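Local coordinates for protein 24-sterol C-methyltransferase (Haloferax volcanii, PDB 6F5Z) that probably transfers methyl groups from S-adenosylmethionine as the catalytic subunit of a holoenzyme with the small activator protein Trm112, at residues S2-A12 and L68-A80. Residues are numbered along the deposited sequence; the frame is centred on the assembly and turned at random.
Sequences SVRDEFDAWAA and LDGSPEMVQNARA. With SAH (S-adenosyl-L-homocysteine), chain G.
Arg4 and Ser71 bring their backbones together where helix 3-11 runs beside helix 72-80, the axes 8.4 Å apart at closest and inclined by 34°. Ser71 joins the two: a chi1 of 164° swings OG away from the residue's own backbone N, and as the N-cap of helix 72-80 it accepts from Met74 N and donates to Asp8, OG to OD1 being 2.8 Å. Arg4 lays one guanidinium face over Pro72 CG, while its NH1 reaches Glu73 OE2 at 2.8 Å in a salt bridge of weak hydrogen-bond geometry. Its NE makes a longer, weak bond to Asp8, so this one cation probably offsets the repulsion of two neighbouring carboxylates. Ala11 CB rests 4.0 Å from Met74 SD, and Asn77 ND2, whose stronger partner is Asp16, adds a weak bond to Ala11 O. Phe7 covers the ribose, SAH C2' lying 3.4 Å above the ring plane, and an alanine here would probably uncover that sugar and leave Tyr115 without its edge-to-face partner. Asp69 takes hydrogen bonds from both hydroxyls, O2' to OD1 and O3' to OD2. An acidic residue ending the second strand and gripping the ribose diol is the hallmark of the Rossmann-like class I methyltransferase cofactor site.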
loop_
_atom_site.group_PDB
_atom_site.type_symbol
_atom_site.label_atom_id
_atom_site.label_comp_id
_atom_site.label_asym_id
_atom_site.label_seq_id
_atom_site.Cartn_x
_atom_site.Cartn_y
_atom_site.Cartn_z
ATOM N N SER B 2 6.432 -21.778 25.800
ATOM C CA SER B 2 5.362 -20.772 25.847
ATOM C C SER B 2 5.884 -19.375 25.437
ATOM O O SER B 2 7.099 -19.151 25.415
ATOM C CB SER B 2 4.724 -20.726 27.235
ATOM O OG SER B 2 5.429 -19.918 28.165
ATOM N N VAL B 3 4.961 -18.450 25.102
ATOM C CA VAL B 3 5.297 -17.082 24.683
ATOM C C VAL B 3 5.980 -16.361 25.808
ATOM O O VAL B 3 7.044 -15.778 25.574
ATOM C CB VAL B 3 4.044 -16.288 24.186
ATOM C CG1 VAL B 3 4.374 -14.824 23.891
ATOM C CG2 VAL B 3 3.430 -16.951 22.971
ATOM N N ARG B 4 5.382 -16.374 27.036
ATOM C CA ARG B 4 6.017 -15.653 28.141
ATOM C C ARG B 4 7.375 -16.273 28.498
ATOM O O ARG B 4 8.291 -15.514 28.795
ATOM C CB ARG B 4 5.094 -15.429 29.366
ATOM C CG ARG B 4 4.897 -16.584 30.327
ATOM C CD ARG B 4 4.178 -16.105 31.579
ATOM N NE ARG B 4 4.955 -15.095 32.308
ATOM C CZ ARG B 4 4.536 -14.451 33.394
ATOM N NH1 ARG B 4 5.312 -13.548 33.978
ATOM N NH2 ARG B 4 3.337 -14.706 33.906
ATOM N N ASP B 5 7.551 -17.609 28.358
ATOM C CA ASP B 5 8.851 -18.246 28.621
ATOM C C ASP B 5 9.910 -17.749 27.625
ATOM O O ASP B 5 11.003 -17.347 28.041
ATOM C CB ASP B 5 8.758 -19.781 28.548
ATOM C CG ASP B 5 8.171 -20.464 29.774
ATOM O OD1 ASP B 5 8.348 -19.935 30.896
ATOM O OD2 ASP B 5 7.561 -21.549 29.614
ATOM N N GLU B 6 9.571 -17.760 26.319
ATOM C CA GLU B 6 10.448 -17.352 25.222
ATOM C C GLU B 6 10.769 -15.860 25.238
ATOM O O GLU B 6 11.904 -15.494 24.917
ATOM C CB GLU B 6 9.810 -17.724 23.871
ATOM C CG GLU B 6 10.663 -17.441 22.635
ATOM C CD GLU B 6 11.767 -18.434 22.317
ATOM O OE1 GLU B 6 11.594 -19.644 22.589
ATOM O OE2 GLU B 6 12.790 -18.003 21.738
ATOM N N PHE B 7 9.775 -14.993 25.549
ATOM C CA PHE B 7 10.029 -13.562 25.436
ATOM C C PHE B 7 10.271 -12.786 26.740
ATOM O O PHE B 7 10.561 -11.592 26.662
ATOM C CB PHE B 7 8.901 -12.905 24.622
ATOM C CG PHE B 7 8.967 -13.373 23.188
ATOM C CD1 PHE B 7 9.849 -12.782 22.289
ATOM C CD2 PHE B 7 8.180 -14.428 22.749
ATOM C CE1 PHE B 7 9.948 -13.256 20.970
ATOM C CE2 PHE B 7 8.257 -14.875 21.422
ATOM C CZ PHE B 7 9.129 -14.278 20.548
ATOM N N ASP B 8 10.229 -13.419 27.921
ATOM C CA ASP B 8 10.491 -12.647 29.153
ATOM C C ASP B 8 11.939 -12.148 29.226
ATOM O O ASP B 8 12.165 -11.009 29.657
ATOM C CB ASP B 8 10.062 -13.404 30.416
ATOM C CG ASP B 8 8.548 -13.442 30.668
ATOM O OD1 ASP B 8 7.783 -12.772 29.904
ATOM O OD2 ASP B 8 8.119 -14.157 31.609
ATOM N N ALA B 9 12.914 -12.925 28.681
ATOM C CA ALA B 9 14.313 -12.486 28.639
ATOM C C ALA B 9 14.470 -11.311 27.663
ATOM O O ALA B 9 15.348 -10.459 27.834
ATOM C CB ALA B 9 15.212 -13.641 28.222
ATOM N N TRP B 10 13.561 -11.222 26.672
ATOM C CA TRP B 10 13.589 -10.111 25.729
ATOM C C TRP B 10 13.003 -8.837 26.346
ATOM O O TRP B 10 13.185 -7.748 25.779
ATOM C CB TRP B 10 12.871 -10.486 24.438
ATOM C CG TRP B 10 13.668 -11.412 23.576
ATOM C CD1 TRP B 10 13.448 -12.742 23.382
ATOM C CD2 TRP B 10 14.840 -11.078 22.817
ATOM N NE1 TRP B 10 14.383 -13.253 22.506
ATOM C CE2 TRP B 10 15.250 -12.250 22.143
ATOM C CE3 TRP B 10 15.562 -9.888 22.608
ATOM C CZ2 TRP B 10 16.371 -12.277 21.301
ATOM C CZ3 TRP B 10 16.664 -9.911 21.764
ATOM C CH2 TRP B 10 17.060 -11.095 21.126
ATOM N N ALA B 11 12.278 -8.980 27.475
ATOM C CA ALA B 11 11.692 -7.858 28.214
ATOM C C ALA B 11 12.662 -7.375 29.340
ATOM O O ALA B 11 12.465 -6.317 29.920
ATOM C CB ALA B 11 10.358 -8.280 28.810
ATOM N N ALA B 12 13.715 -8.144 29.631
ATOM C CA ALA B 12 14.677 -7.794 30.688
ATOM C C ALA B 12 15.780 -6.875 30.185
ATOM O O ALA B 12 16.246 -7.038 29.062
ATOM C CB ALA B 12 15.277 -9.057 31.286
ATOM N N LEU B 68 -1.056 -5.371 22.312
ATOM C CA LEU B 68 -1.329 -6.715 22.811
ATOM C C LEU B 68 -0.010 -7.517 22.797
ATOM O O LEU B 68 0.755 -7.454 21.825
ATOM C CB LEU B 68 -2.395 -7.398 21.916
ATOM C CG LEU B 68 -2.759 -8.853 22.272
ATOM C CD1 LEU B 68 -4.197 -9.135 21.950
ATOM C CD2 LEU B 68 -1.910 -9.888 21.455
ATOM N N ASP B 69 0.259 -8.272 23.882
ATOM C CA ASP B 69 1.471 -9.083 23.930
ATOM C C ASP B 69 1.195 -10.270 24.826
ATOM O O ASP B 69 0.418 -10.179 25.767
ATOM C CB ASP B 69 2.683 -8.287 24.416
ATOM C CG ASP B 69 3.955 -8.876 23.881
ATOM O OD1 ASP B 69 4.437 -9.894 24.458
ATOM O OD2 ASP B 69 4.464 -8.352 22.879
ATOM N N GLY B 70 1.776 -11.402 24.501
ATOM C CA GLY B 70 1.595 -12.596 25.328
ATOM C C GLY B 70 2.522 -12.625 26.537
ATOM O O GLY B 70 2.407 -13.527 27.373
ATOM N N SER B 71 3.477 -11.676 26.614
ATOM C CA SER B 71 4.419 -11.545 27.727
ATOM C C SER B 71 3.954 -10.447 28.690
ATOM O O SER B 71 4.035 -9.259 28.347
ATOM C CB SER B 71 5.831 -11.250 27.227
ATOM O OG SER B 71 6.663 -10.763 28.274
ATOM N N PRO B 72 3.526 -10.799 29.931
ATOM C CA PRO B 72 3.119 -9.753 30.893
ATOM C C PRO B 72 4.227 -8.749 31.203
ATOM O O PRO B 72 3.935 -7.560 31.336
ATOM C CB PRO B 72 2.697 -10.554 32.142
ATOM C CG PRO B 72 2.347 -11.924 31.599
ATOM C CD PRO B 72 3.330 -12.150 30.492
ATOM N N GLU B 73 5.491 -9.196 31.264
ATOM C CA GLU B 73 6.650 -8.318 31.513
ATOM C C GLU B 73 6.821 -7.306 30.365
ATOM O O GLU B 73 7.133 -6.131 30.589
ATOM C CB GLU B 73 7.941 -9.146 31.670
ATOM C CG GLU B 73 8.038 -9.896 32.994
ATOM C CD GLU B 73 7.469 -11.303 33.046
ATOM O OE1 GLU B 73 7.994 -12.109 33.849
ATOM O OE2 GLU B 73 6.509 -11.606 32.297
ATOM N N MET B 74 6.603 -7.783 29.120
ATOM C CA MET B 74 6.719 -6.927 27.954
ATOM C C MET B 74 5.710 -5.765 28.006
ATOM O O MET B 74 6.113 -4.612 27.783
ATOM C CB MET B 74 6.511 -7.741 26.671
ATOM C CG MET B 74 7.076 -7.097 25.467
ATOM S SD MET B 74 8.888 -6.962 25.385
ATOM C CE MET B 74 9.358 -8.665 24.910
ATOM N N VAL B 75 4.441 -6.062 28.299
ATOM C CA VAL B 75 3.459 -4.968 28.325
ATOM C C VAL B 75 3.606 -4.087 29.571
ATOM O O VAL B 75 3.315 -2.903 29.473
ATOM C CB VAL B 75 2.005 -5.363 28.073
ATOM C CG1 VAL B 75 1.753 -5.553 26.575
ATOM C CG2 VAL B 75 1.616 -6.599 28.877
ATOM N N GLN B 76 4.150 -4.631 30.696
ATOM C CA GLN B 76 4.461 -3.786 31.862
ATOM C C GLN B 76 5.502 -2.765 31.424
ATOM O O GLN B 76 5.340 -1.570 31.692
ATOM C CB GLN B 76 5.025 -4.642 33.018
ATOM C CG GLN B 76 3.963 -5.403 33.805
ATOM C CD GLN B 76 4.562 -6.480 34.684
ATOM O OE1 GLN B 76 5.649 -6.330 35.261
ATOM N NE2 GLN B 76 3.861 -7.596 34.807
ATOM N N ASN B 77 6.545 -3.219 30.684
ATOM C CA ASN B 77 7.549 -2.319 30.163
ATOM C C ASN B 77 6.969 -1.283 29.197
ATOM O O ASN B 77 7.235 -0.090 29.342
ATOM C CB ASN B 77 8.666 -3.102 29.497
ATOM C CG ASN B 77 9.505 -3.902 30.462
ATOM O OD1 ASN B 77 9.291 -3.912 31.677
ATOM N ND2 ASN B 77 10.486 -4.569 29.923
ATOM N N ALA B 78 6.181 -1.755 28.202
ATOM C CA ALA B 78 5.577 -0.863 27.210
ATOM C C ALA B 78 4.771 0.253 27.877
ATOM O O ALA B 78 4.920 1.412 27.492
ATOM C CB ALA B 78 4.702 -1.663 26.263
ATOM N N ARG B 79 3.997 -0.083 28.899
ATOM C CA ARG B 79 3.201 0.908 29.648
ATOM C C ARG B 79 4.131 1.919 30.355
ATOM O O ARG B 79 3.913 3.129 30.263
ATOM C CB ARG B 79 2.290 0.191 30.640
ATOM C CG ARG B 79 1.398 1.149 31.432
ATOM C CD ARG B 79 0.349 0.410 32.240
ATOM N NE ARG B 79 -0.542 1.339 32.944
ATOM C CZ ARG B 79 -0.283 1.894 34.129
ATOM N NH1 ARG B 79 0.857 1.633 34.759
ATOM N NH2 ARG B 79 -1.157 2.724 34.686
ATOM N N ALA B 80 5.218 1.423 30.980
ATOM C CA ALA B 80 6.196 2.300 31.644
ATOM C C ALA B 80 6.847 3.294 30.674
ATOM O O ALA B 80 7.172 4.405 31.074
ATOM C CB ALA B 80 7.268 1.447 32.312
HETATM N N SAH G . 6.857 -5.546 17.653
HETATM C CA SAH G . 8.027 -5.448 18.567
HETATM C CB SAH G . 8.389 -6.800 19.301
HETATM C CG SAH G . 8.826 -7.903 18.342
HETATM S SD SAH G . 9.255 -9.426 19.264
HETATM C C SAH G . 9.291 -4.923 17.836
HETATM O O SAH G . 9.108 -4.631 16.577
HETATM O OXT SAH G . 10.349 -4.784 18.406
HETATM C "C5'" SAH G . 7.728 -10.394 19.195
HETATM C "C4'" SAH G . 6.684 -9.955 20.206
HETATM O "O4'" SAH G . 5.482 -10.731 19.963
HETATM C "C3'" SAH G . 7.127 -10.263 21.641
HETATM O "O3'" SAH G . 6.968 -9.145 22.514
HETATM C "C2'" SAH G . 6.320 -11.515 22.005
HETATM O "O2'" SAH G . 6.030 -11.672 23.392
HETATM C "C1'" SAH G . 5.051 -11.336 21.171
HETATM N N9 SAH G . 4.369 -12.585 20.825
HETATM C C8 SAH G . 4.909 -13.673 20.181
HETATM N N7 SAH G . 4.052 -14.639 19.956
HETATM C C5 SAH G . 2.863 -14.154 20.481
HETATM C C6 SAH G . 1.563 -14.703 20.564
HETATM N N6 SAH G . 1.237 -15.928 20.127
HETATM N N1 SAH G . 0.600 -13.957 21.160
HETATM C C2 SAH G . 0.928 -12.756 21.657
HETATM N N3 SAH G . 2.111 -12.136 21.638
HETATM C C4 SAH G . 3.047 -12.890 21.025
#